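Local coordinates for protein vestitone reductase (Medicago sativa, PDB 2P4H) that catalyses the NADPH-dependent, stereospecific reduction of (3R)-vestitone, the penultimate step in making the defence compound medicarpin, at residues I95-T100 with K164-K169; G106-C111 with I180-L185; L207-V210 with Q216-V219. All coordinates share one frame; numbering follows the deposited sequence.

Interaction 1 of 3, residues I95-T100 with K164-K169; sequences IVTKRT and KTLAEK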
ATOM      1  N   ILE A  95     -23.504  -5.484  -7.893  1.00 39.01           N
ATOM      2  CA  ILE A  95     -23.097  -6.360  -6.801  1.00 37.96           C
ATOM      3  C   ILE A  95     -21.634  -6.125  -6.437  1.00 36.76           C
ATOM      4  O   ILE A  95     -21.294  -5.992  -5.261  1.00 36.05           O
ATOM      5  CB  ILE A  95     -23.287  -7.846  -7.179  1.00 38.84           C
ATOM      6  CG1 ILE A  95     -24.759  -8.118  -7.499  1.00 39.81           C
ATOM      7  CG2 ILE A  95     -22.815  -8.742  -6.041  1.00 38.97           C
ATOM      8  CD1 ILE A  95     -25.709  -7.820  -6.352  1.00 40.69           C
ATOM      9  N   VAL A  96     -20.773  -6.076  -7.448  1.00 34.71           N
ATOM     10  CA  VAL A  96     -19.350  -5.851  -7.225  1.00 32.20           C
ATOM     11  C   VAL A  96     -19.135  -4.493  -6.566  1.00 31.17           C
ATOM     12  O   VAL A  96     -18.355  -4.368  -5.622  1.00 29.49           O
ATOM     13  CB  VAL A  96     -18.560  -5.891  -8.549  1.00 32.83           C
ATOM     14  CG1 VAL A  96     -17.085  -5.623  -8.284  1.00 32.46           C
ATOM     15  CG2 VAL A  96     -18.744  -7.243  -9.222  1.00 33.25           C
ATOM     16  N   THR A  97     -19.831  -3.478  -7.070  1.00 28.94           N
ATOM     17  CA  THR A  97     -19.714  -2.134  -6.522  1.00 28.07           C
ATOM     18  C   THR A  97     -20.108  -2.135  -5.049  1.00 28.27           C
ATOM     19  O   THR A  97     -19.475  -1.470  -4.230  1.00 27.80           O
ATOM     20  CB  THR A  97     -20.609  -1.135  -7.290  1.00 27.56           C
ATOM     21  OG1 THR A  97     -20.149  -1.026  -8.643  1.00 27.47           O
ATOM     22  CG2 THR A  97     -20.563   0.239  -6.637  1.00 27.44           C
ATOM     23  N   LYS A  98     -21.149  -2.893  -4.715  1.00 28.07           N
ATOM     24  CA  LYS A  98     -21.613  -2.977  -3.336  1.00 28.64           C
ATOM     25  C   LYS A  98     -20.551  -3.596  -2.430  1.00 28.24           C
ATOM     26  O   LYS A  98     -20.279  -3.083  -1.345  1.00 27.85           O
ATOM     27  CB  LYS A  98     -22.903  -3.801  -3.259  1.00 30.13           C
ATOM     28  CG  LYS A  98     -23.443  -3.969  -1.846  1.00 31.94           C
ATOM     29  CD  LYS A  98     -24.783  -4.693  -1.842  1.00 33.44           C
ATOM     30  CE  LYS A  98     -25.252  -4.979  -0.423  1.00 34.46           C
ATOM     31  NZ  LYS A  98     -25.360  -3.740   0.396  1.00 36.08           N
ATOM     32  N   ARG A  99     -19.951  -4.696  -2.876  1.00 27.68           N
ATOM     33  CA  ARG A  99     -18.919  -5.363  -2.088  1.00 27.36           C
ATOM     34  C   ARG A  99     -17.708  -4.454  -1.906  1.00 26.09           C
ATOM     35  O   ARG A  99     -17.086  -4.439  -0.842  1.00 24.37           O
ATOM     36  CB  ARG A  99     -18.486  -6.666  -2.763  1.00 29.99           C
ATOM     37  CG  ARG A  99     -17.375  -7.402  -2.025  1.00 33.09           C
ATOM     38  CD  ARG A  99     -16.976  -8.686  -2.736  1.00 36.93           C
ATOM     39  NE  ARG A  99     -18.063  -9.663  -2.763  1.00 40.00           N
ATOM     40  CZ  ARG A  99     -18.575 -10.246  -1.684  1.00 41.97           C
ATOM     41  NH1 ARG A  99     -18.103  -9.956  -0.478  1.00 42.90           N
ATOM     42  NH2 ARG A  99     -19.563 -11.122  -1.810  1.00 42.79           N
ATOM     43  N   THR A 100     -17.380  -3.699  -2.948  1.00 24.96           N
ATOM     44  CA  THR A 100     -16.244  -2.787  -2.907  1.00 23.80           C
ATOM     45  C   THR A 100     -16.471  -1.662  -1.906  1.00 22.74           C
ATOM     46  O   THR A 100     -15.659  -1.451  -1.005  1.00 22.72           O
ATOM     47  CB  THR A 100     -15.980  -2.170  -4.293  1.00 23.48           C
ATOM     48  OG1 THR A 100     -15.608  -3.206  -5.210  1.00 24.81           O
ATOM     49  CG2 THR A 100     -14.863  -1.137  -4.218  1.00 22.59           C
ATOM     50  N   LYS A 164     -10.448   0.169  -6.584  1.00 15.07           N
ATOM     51  CA  LYS A 164      -9.677   1.124  -5.798  1.00 14.79           C
ATOM     52  C   LYS A 164     -10.215   2.548  -5.902  1.00 13.45           C
ATOM     53  O   LYS A 164     -10.278   3.272  -4.910  1.00 12.78           O
ATOM     54  CB  LYS A 164      -8.210   1.110  -6.243  1.00 16.70           C
ATOM     55  CG  LYS A 164      -7.518  -0.250  -6.208  1.00 20.14           C
ATOM     56  CD  LYS A 164      -7.294  -0.766  -4.797  1.00 24.54           C
ATOM     57  CE  LYS A 164      -8.536  -1.424  -4.230  1.00 27.26           C
ATOM     58  NZ  LYS A 164      -8.259  -2.096  -2.929  1.00 29.17           N
ATOM     59  N   THR A 165     -10.600   2.954  -7.108  1.00 12.44           N
ATOM     60  CA  THR A 165     -11.112   4.301  -7.315  1.00 12.53           C
ATOM     61  C   THR A 165     -12.423   4.520  -6.563  1.00 13.53           C
ATOM     62  O   THR A 165     -12.575   5.506  -5.837  1.00 13.15           O
ATOM     63  CB  THR A 165     -11.325   4.578  -8.820  1.00 12.76           C
ATOM     64  OG1 THR A 165     -10.090   4.367  -9.519  1.00 13.15           O
ATOM     65  CG2 THR A 165     -11.781   6.014  -9.040  1.00 13.98           C
ATOM     66  N   LEU A 166     -13.366   3.600  -6.735  1.00 14.57           N
ATOM     67  CA  LEU A 166     -14.655   3.719  -6.062  1.00 15.16           C
ATOM     68  C   LEU A 166     -14.502   3.649  -4.547  1.00 13.54           C
ATOM     69  O   LEU A 166     -15.162   4.388  -3.816  1.00 13.90           O
ATOM     70  CB  LEU A 166     -15.602   2.612  -6.531  1.00 17.04           C
ATOM     71  CG  LEU A 166     -16.022   2.675  -8.001  1.00 19.75           C
ATOM     72  CD1 LEU A 166     -16.963   1.520  -8.309  1.00 22.02           C
ATOM     73  CD2 LEU A 166     -16.701   4.005  -8.287  1.00 20.31           C
ATOM     74  N   ALA A 167     -13.630   2.763  -4.077  1.00 13.05           N
ATOM     75  CA  ALA A 167     -13.423   2.614  -2.642  1.00 12.75           C
ATOM     76  C   ALA A 167     -12.854   3.875  -2.006  1.00 12.59           C
ATOM     77  O   ALA A 167     -13.354   4.337  -0.983  1.00 11.71           O
ATOM     78  CB  ALA A 167     -12.509   1.435  -2.362  1.00 13.63           C
ATOM     79  N   GLU A 168     -11.812   4.442  -2.609  1.00 11.68           N
ATOM     80  CA  GLU A 168     -11.215   5.638  -2.030  1.00 11.36           C
ATOM     81  C   GLU A 168     -12.192   6.806  -2.027  1.00 12.54           C
ATOM     82  O   GLU A 168     -12.266   7.559  -1.053  1.00 12.05           O
ATOM     83  CB  GLU A 168      -9.938   6.051  -2.768  1.00 10.86           C
ATOM     84  CG  GLU A 168      -9.095   7.007  -1.920  1.00 10.90           C
ATOM     85  CD  GLU A 168      -7.961   7.680  -2.668  1.00 11.14           C
ATOM     86  OE1 GLU A 168      -7.542   7.174  -3.730  1.00 11.89           O
ATOM     87  OE2 GLU A 168      -7.478   8.716  -2.170  1.00 13.02           O
ATOM     88  N   LYS A 169     -12.945   6.958  -3.111  1.00 12.47           N
ATOM     89  CA  LYS A 169     -13.917   8.039  -3.179  1.00 13.88           C
ATOM     90  C   LYS A 169     -14.962   7.876  -2.083  1.00 13.23           C
ATOM     91  O   LYS A 169     -15.346   8.850  -1.438  1.00 13.40           O
ATOM     92  CB  LYS A 169     -14.604   8.069  -4.547  1.00 15.44           C
ATOM     93  CG  LYS A 169     -13.711   8.564  -5.668  1.00 18.68           C
ATOM     94  CD  LYS A 169     -14.503   8.797  -6.944  1.00 21.09           C
ATOM     95  CE  LYS A 169     -13.644   9.448  -8.019  1.00 22.39           C
ATOM     96  NZ  LYS A 169     -14.448   9.772  -9.233  1.00 27.07           N
TER
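Thr-100, Leu-166 and Ala-167 carry this contact between two helices, and Thr-97 adds to it at one margin. Thr-100 has the largest share of buried surface. Its methyl does the touching: CG2 lies 3.9 Å from CB of Ala-167, a methyl-to-methyl contact. The same CG2 is 4.1 Å from the backbone N of Ala-167, so it rests close against the main chain of the partner helix. The CA atoms of Thr-100 and Ala-167, 6.1 Å apart, are the closest CA pair of the two segments. The first torsion of Thr-100 sorts its two branches. With chi1 at -64°, CG2 is anti to the backbone N and faces helix 158-177. OG1 is turned back toward its own helix, near O of Val-96. The Thr-100 side chain lies about 9 Å from that of Tyr-160, which probably binds NADP(+) and belongs to helix 158-177.

Leu-166 points its CB toward the other helix. That CB is 4.5 Å from Thr-100 CG2. Its CD1 reaches on to Thr-97, 4.1 Å from OG1 and 4.2 Å from CG2. The side chains of Thr-97 and Leu-166 cross at about a right angle. The Thr-97 hydroxyl is met here by a methyl group, so this is van der Waals packing, as is the rest of the contact.

The segment axes come within 9.8 Å and cross at -48°. Helix 147-153 borders one side, where Arg-151 touches both Thr-97 and Leu-166. Ala-167 also packs on Tyr-122 of strand 119-125. The pair thus joins helices 95-111 and 158-177 beside the parallel sheet of the Rossmann-type domain.

Interaction 2 of 3, residues G106-C111 with I180-L185; sequences GILKAC and IDVVTL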
ATOM      1  N   GLY A 106     -16.930  -0.521   5.841  1.00 14.93           N
ATOM      2  CA  GLY A 106     -17.281  -1.276   7.035  1.00 16.28           C
ATOM      3  C   GLY A 106     -16.680  -0.787   8.341  1.00 15.21           C
ATOM      4  O   GLY A 106     -17.391  -0.361   9.261  1.00 15.23           O
ATOM      5  N   ILE A 107     -15.360  -0.841   8.434  1.00 14.13           N
ATOM      6  CA  ILE A 107     -14.695  -0.416   9.651  1.00 14.24           C
ATOM      7  C   ILE A 107     -14.759   1.104   9.846  1.00 14.19           C
ATOM      8  O   ILE A 107     -14.682   1.595  10.973  1.00 14.32           O
ATOM      9  CB  ILE A 107     -13.235  -0.937   9.682  1.00 13.31           C
ATOM     10  CG1 ILE A 107     -12.601  -0.629  11.039  1.00 13.16           C
ATOM     11  CG2 ILE A 107     -12.437  -0.359   8.514  1.00 14.12           C
ATOM     12  CD1 ILE A 107     -11.269  -1.316  11.259  1.00 16.30           C
ATOM     13  N   LEU A 108     -14.917   1.856   8.760  1.00 13.71           N
ATOM     14  CA  LEU A 108     -15.028   3.307   8.880  1.00 14.09           C
ATOM     15  C   LEU A 108     -16.376   3.654   9.533  1.00 13.85           C
ATOM     16  O   LEU A 108     -16.462   4.555  10.369  1.00 14.03           O
ATOM     17  CB  LEU A 108     -14.914   3.971   7.501  1.00 13.93           C
ATOM     18  CG  LEU A 108     -14.997   5.501   7.448  1.00 13.38           C
ATOM     19  CD1 LEU A 108     -13.903   6.132   8.301  1.00 15.74           C
ATOM     20  CD2 LEU A 108     -14.868   5.953   6.000  1.00 14.15           C
ATOM     21  N   LYS A 109     -17.428   2.933   9.155  1.00 15.12           N
ATOM     22  CA  LYS A 109     -18.745   3.166   9.744  1.00 16.46           C
ATOM     23  C   LYS A 109     -18.689   2.851  11.237  1.00 16.20           C
ATOM     24  O   LYS A 109     -19.306   3.536  12.053  1.00 17.19           O
ATOM     25  CB  LYS A 109     -19.797   2.285   9.064  1.00 16.43           C
ATOM     26  CG  LYS A 109     -20.154   2.721   7.651  1.00 17.72           C
ATOM     27  CD  LYS A 109     -21.067   1.707   6.983  1.00 20.07           C
ATOM     28  CE  LYS A 109     -21.453   2.143   5.581  1.00 22.12           C
ATOM     29  NZ  LYS A 109     -22.291   1.114   4.900  1.00 24.94           N
ATOM     30  N   ALA A 110     -17.937   1.814  11.592  1.00 15.63           N
ATOM     31  CA  ALA A 110     -17.800   1.421  12.992  1.00 15.56           C
ATOM     32  C   ALA A 110     -17.116   2.520  13.801  1.00 17.09           C
ATOM     33  O   ALA A 110     -17.342   2.651  15.006  1.00 17.74           O
ATOM     34  CB  ALA A 110     -16.998   0.128  13.094  1.00 14.70           C
ATOM     35  N   CYS A 111     -16.286   3.309  13.122  1.00 17.08           N
ATOM     36  CA  CYS A 111     -15.527   4.391  13.742  1.00 20.18           C
ATOM     37  C   CYS A 111     -16.361   5.625  14.080  1.00 18.47           C
ATOM     38  O   CYS A 111     -15.925   6.478  14.853  1.00 18.51           O
ATOM     39  CB  CYS A 111     -14.366   4.792  12.817  1.00 23.10           C
ATOM     40  SG  CYS A 111     -13.105   5.866  13.551  1.00 28.39           S
ATOM     41  N   ILE A 180     -15.136  12.318  10.399  1.00 21.87           N
ATOM     42  CA  ILE A 180     -14.042  11.430  10.777  1.00 20.82           C
ATOM     43  C   ILE A 180     -12.774  11.962  10.120  1.00 18.99           C
ATOM     44  O   ILE A 180     -12.788  12.305   8.938  1.00 19.22           O
ATOM     45  CB  ILE A 180     -14.292   9.981  10.297  1.00 20.32           C
ATOM     46  CG1 ILE A 180     -15.602   9.455  10.894  1.00 22.80           C
ATOM     47  CG2 ILE A 180     -13.133   9.085  10.718  1.00 22.01           C
ATOM     48  CD1 ILE A 180     -15.977   8.067  10.425  1.00 24.41           C
ATOM     49  N   ASP A 181     -11.688  12.051  10.883  1.00 18.04           N
ATOM     50  CA  ASP A 181     -10.426  12.553  10.341  1.00 16.55           C
ATOM     51  C   ASP A 181      -9.778  11.464   9.495  1.00 15.38           C
ATOM     52  O   ASP A 181      -9.002  10.643   9.997  1.00 15.48           O
ATOM     53  CB  ASP A 181      -9.474  12.964  11.464  1.00 18.50           C
ATOM     54  CG  ASP A 181      -8.343  13.844  10.968  1.00 18.48           C
ATOM     55  OD1 ASP A 181      -8.010  13.770   9.767  1.00 19.82           O
ATOM     56  OD2 ASP A 181      -7.781  14.610  11.781  1.00 23.30           O
ATOM     57  N   VAL A 182     -10.098  11.479   8.206  1.00 14.40           N
ATOM     58  CA  VAL A 182      -9.597  10.492   7.265  1.00 13.19           C
ATOM     59  C   VAL A 182      -8.437  10.964   6.409  1.00 13.27           C
ATOM     60  O   VAL A 182      -8.422  12.088   5.912  1.00 13.22           O
ATOM     61  CB  VAL A 182     -10.722  10.036   6.300  1.00 12.39           C
ATOM     62  CG1 VAL A 182     -10.150   9.143   5.197  1.00 15.57           C
ATOM     63  CG2 VAL A 182     -11.802   9.302   7.073  1.00 14.08           C
ATOM     64  N   VAL A 183      -7.457  10.082   6.262  1.00 11.99           N
ATOM     65  CA  VAL A 183      -6.317  10.326   5.397  1.00 11.91           C
ATOM     66  C   VAL A 183      -6.257   9.107   4.490  1.00 11.68           C
ATOM     67  O   VAL A 183      -6.488   7.981   4.939  1.00 11.93           O
ATOM     68  CB  VAL A 183      -4.976  10.418   6.171  1.00 13.90           C
ATOM     69  CG1 VAL A 183      -3.804  10.165   5.224  1.00 16.97           C
ATOM     70  CG2 VAL A 183      -4.839  11.787   6.801  1.00 16.30           C
ATOM     71  N   THR A 184      -5.994   9.331   3.209  1.00 11.37           N
ATOM     72  CA  THR A 184      -5.847   8.222   2.281  1.00 11.29           C
ATOM     73  C   THR A 184      -4.440   8.334   1.718  1.00 11.97           C
ATOM     74  O   THR A 184      -3.950   9.436   1.452  1.00 12.92           O
ATOM     75  CB  THR A 184      -6.882   8.255   1.126  1.00 12.53           C
ATOM     76  OG1 THR A 184      -6.701   9.438   0.339  1.00 13.75           O
ATOM     77  CG2 THR A 184      -8.294   8.213   1.680  1.00 13.09           C
ATOM     78  N   LEU A 185      -3.775   7.196   1.575  1.00 11.32           N
ATOM     79  CA  LEU A 185      -2.423   7.176   1.038  1.00 11.65           C
ATOM     80  C   LEU A 185      -2.443   6.506  -0.324  1.00 11.53           C
ATOM     81  O   LEU A 185      -2.814   5.336  -0.447  1.00 12.24           O
ATOM     82  CB  LEU A 185      -1.480   6.422   1.981  1.00 12.92           C
ATOM     83  CG  LEU A 185      -1.046   7.162   3.252  1.00 13.78           C
ATOM     84  CD1 LEU A 185      -0.401   6.189   4.224  1.00 15.08           C
ATOM     85  CD2 LEU A 185      -0.076   8.279   2.892  1.00 15.24           C
TER
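Leu-108 and Ile-180 meet methyl to methyl, with CD1 of Leu-108 3.5 Å from CD1 of Ile-180. The leucine methyl is the main bump. It enters the hollow formed by the two branches of Ile-180 and the side of Val-182. Ile-180 CG2 is 3.9 Å from it, and Val-182 CG2 is 4.0 Å from it. The leucine reaches there because its CG is anti to the backbone N (chi1 -179°), which carries the branch out toward Ile-180 and Val-182.

The fit also works in reverse. Ile-180 CD1 pushes in against the helix and lies 3.5 Å from the backbone O of Leu-108. Its other branch, CG2, faces Cys-111, whose SG is 4.3 Å away in a looser apolar contact. Ile-180 therefore fills the space between Leu-108 and Cys-111.

Phe-174 of helix 158-177 and Phe-120 of strand 119-125 also pack on Leu-108. The C-terminal part of helix 95-111 is thus seated against the start of strand 182-187 and the residues leading into it. This helix is the connection of the beta-alpha-beta crossover from strand 77-80 to strand 119-125, packed here over the adjoining strand 182-187 of the Rossmann-type sheet.

Interaction 3 of 3, residues L207-V210 with Q216-V219; sequences LVLV and QIGV
Val-208 has chi1 at 62°, which sets CG2 anti to its backbone N and sends that methyl across to Gln-216 and Ile-217. The other methyl, CG1, takes the crowded position between N and the carbonyl carbon. In Ile-217, chi1 is -67°. This puts CG1 beside the backbone N, on the side that Val-208 approaches.

One methyl of Val-208 makes most of the contact. Its CG2 lies 3.9 Å from the backbone O of Gln-216 and 4.2 Å from CB of the same residue. It is also 4.1 Å from CG1 of Ile-217. The methyl therefore rests against the carbonyl of Gln-216, its CB, and CG1 of Ile-217. A second, looser contact is made by Leu-209. Its CB points away, but the branch returns far enough for CD2 to come 4.4 Å from CD1 of Ile-217.

The chain here turns back on itself. The short helix 208-211 is followed by a loop that leads to strand 219-226, part of a mixed sheet separate from the large parallel Rossmann sheet. The contact joins the start of this helix to the end of the loop. Gly-218, next to Ile-217, is bonded through its backbone to Ala-284.

Helix 256-266 packs on Leu-209 and Ile-217. Its Ile-256 touches both, and Met-259 also meets Leu-209. Val-208 and Leu-209 are buried. The amide end of the exposed Gln-216 turns to the intervening loop, where OE1 accepts a hydrogen bond from the backbone N of Lys-213.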
ATOM      1  N   LEU A 207      11.049  -6.740  -9.281  1.00 11.90           N
ATOM      2  CA  LEU A 207      12.293  -7.478  -9.488  1.00 13.40           C
ATOM      3  C   LEU A 207      12.317  -8.277 -10.786  1.00 12.17           C
ATOM      4  O   LEU A 207      13.077  -9.234 -10.922  1.00 13.08           O
ATOM      5  CB  LEU A 207      12.549  -8.418  -8.305  1.00 13.13           C
ATOM      6  CG  LEU A 207      12.769  -7.749  -6.945  1.00 13.53           C
ATOM      7  CD1 LEU A 207      13.143  -8.804  -5.912  1.00 15.36           C
ATOM      8  CD2 LEU A 207      13.872  -6.703  -7.055  1.00 15.37           C
ATOM      9  N   VAL A 208      11.499  -7.870 -11.750  1.00 12.20           N
ATOM     10  CA  VAL A 208      11.430  -8.566 -13.025  1.00 13.13           C
ATOM     11  C   VAL A 208      12.795  -8.759 -13.700  1.00 13.11           C
ATOM     12  O   VAL A 208      13.033  -9.788 -14.335  1.00 14.38           O
ATOM     13  CB  VAL A 208      10.453  -7.840 -13.993  1.00 12.36           C
ATOM     14  CG1 VAL A 208      10.940  -6.429 -14.282  1.00 14.75           C
ATOM     15  CG2 VAL A 208      10.298  -8.640 -15.276  1.00 14.69           C
ATOM     16  N   LEU A 209      13.699  -7.793 -13.556  1.00 13.67           N
ATOM     17  CA  LEU A 209      15.009  -7.923 -14.192  1.00 13.70           C
ATOM     18  C   LEU A 209      15.918  -8.974 -13.551  1.00 15.07           C
ATOM     19  O   LEU A 209      16.847  -9.463 -14.197  1.00 16.67           O
ATOM     20  CB  LEU A 209      15.729  -6.568 -14.236  1.00 13.64           C
ATOM     21  CG  LEU A 209      15.103  -5.476 -15.113  1.00 12.64           C
ATOM     22  CD1 LEU A 209      16.037  -4.270 -15.132  1.00 14.15           C
ATOM     23  CD2 LEU A 209      14.873  -5.988 -16.532  1.00 15.25           C
ATOM     24  N   VAL A 210      15.661  -9.330 -12.296  1.00 16.00           N
ATOM     25  CA  VAL A 210      16.484 -10.344 -11.633  1.00 18.78           C
ATOM     26  C   VAL A 210      15.733 -11.640 -11.344  1.00 21.45           C
ATOM     27  O   VAL A 210      16.355 -12.680 -11.122  1.00 23.40           O
ATOM     28  CB  VAL A 210      17.077  -9.828 -10.302  1.00 19.70           C
ATOM     29  CG1 VAL A 210      18.005  -8.652 -10.566  1.00 21.81           C
ATOM     30  CG2 VAL A 210      15.965  -9.436  -9.351  1.00 20.17           C
ATOM     31  N   GLN A 216       8.371 -11.332 -19.460  1.00 27.19           N
ATOM     32  CA  GLN A 216       7.529 -10.917 -18.346  1.00 25.58           C
ATOM     33  C   GLN A 216       7.518  -9.408 -18.128  1.00 22.55           C
ATOM     34  O   GLN A 216       6.933  -8.921 -17.163  1.00 21.78           O
ATOM     35  CB  GLN A 216       7.972 -11.620 -17.062  1.00 27.85           C
ATOM     36  CG  GLN A 216       7.674 -13.110 -17.048  1.00 32.37           C
ATOM     37  CD  GLN A 216       8.135 -13.781 -15.771  1.00 34.79           C
ATOM     38  OE1 GLN A 216       9.329 -13.837 -15.485  1.00 36.89           O
ATOM     39  NE2 GLN A 216       7.186 -14.292 -14.994  1.00 36.88           N
ATOM     40  N   ILE A 217       8.158  -8.665 -19.025  1.00 20.60           N
ATOM     41  CA  ILE A 217       8.195  -7.213 -18.898  1.00 18.22           C
ATOM     42  C   ILE A 217       6.903  -6.566 -19.394  1.00 18.14           C
ATOM     43  O   ILE A 217       6.488  -6.766 -20.538  1.00 19.41           O
ATOM     44  CB  ILE A 217       9.393  -6.609 -19.672  1.00 17.76           C
ATOM     45  CG1 ILE A 217      10.706  -7.031 -19.004  1.00 18.26           C
ATOM     46  CG2 ILE A 217       9.286  -5.086 -19.702  1.00 17.89           C
ATOM     47  CD1 ILE A 217      11.951  -6.575 -19.743  1.00 19.65           C
ATOM     48  N   GLY A 218       6.268  -5.801 -18.512  1.00 15.69           N
ATOM     49  CA  GLY A 218       5.039  -5.104 -18.851  1.00 15.49           C
ATOM     50  C   GLY A 218       5.267  -3.631 -18.578  1.00 15.49           C
ATOM     51  O   GLY A 218       5.325  -2.818 -19.496  1.00 17.14           O
ATOM     52  N   VAL A 219       5.408  -3.291 -17.301  1.00 14.05           N
ATOM     53  CA  VAL A 219       5.667  -1.917 -16.893  1.00 13.87           C
ATOM     54  C   VAL A 219       7.127  -1.568 -17.203  1.00 12.48           C
ATOM     55  O   VAL A 219       8.039  -2.347 -16.897  1.00 12.84           O
ATOM     56  CB  VAL A 219       5.405  -1.750 -15.381  1.00 13.20           C
ATOM     57  CG1 VAL A 219       5.918  -0.404 -14.898  1.00 13.88           C
ATOM     58  CG2 VAL A 219       3.913  -1.882 -15.102  1.00 14.58           C
TER

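How the interactions relate
Interactions 1 and 2 share helix 95-111 and belong to the large parallel-sheet region. Interaction 1 uses the beginning of that helix and is partly buried; interaction 2 uses its far end and is buried. Their centres are 15 Å apart. They touch through a probable hydrogen bond between Glu-168 OE2 and Thr-184 OG1, 2.7 Å long, which ties helix 158-177 to strand 182-187. Interaction 3 stands apart, 29 Å and 35 Å from the two centres, and joins near neighbours in sequence. All three rest on apolar packing. Threonine methyls, leucine and alanine meet between helices; leucine, isoleucine, valine and a cysteine sulfur between helix and sheet; a valine methyl meets loop backbone in partly buried interaction 3.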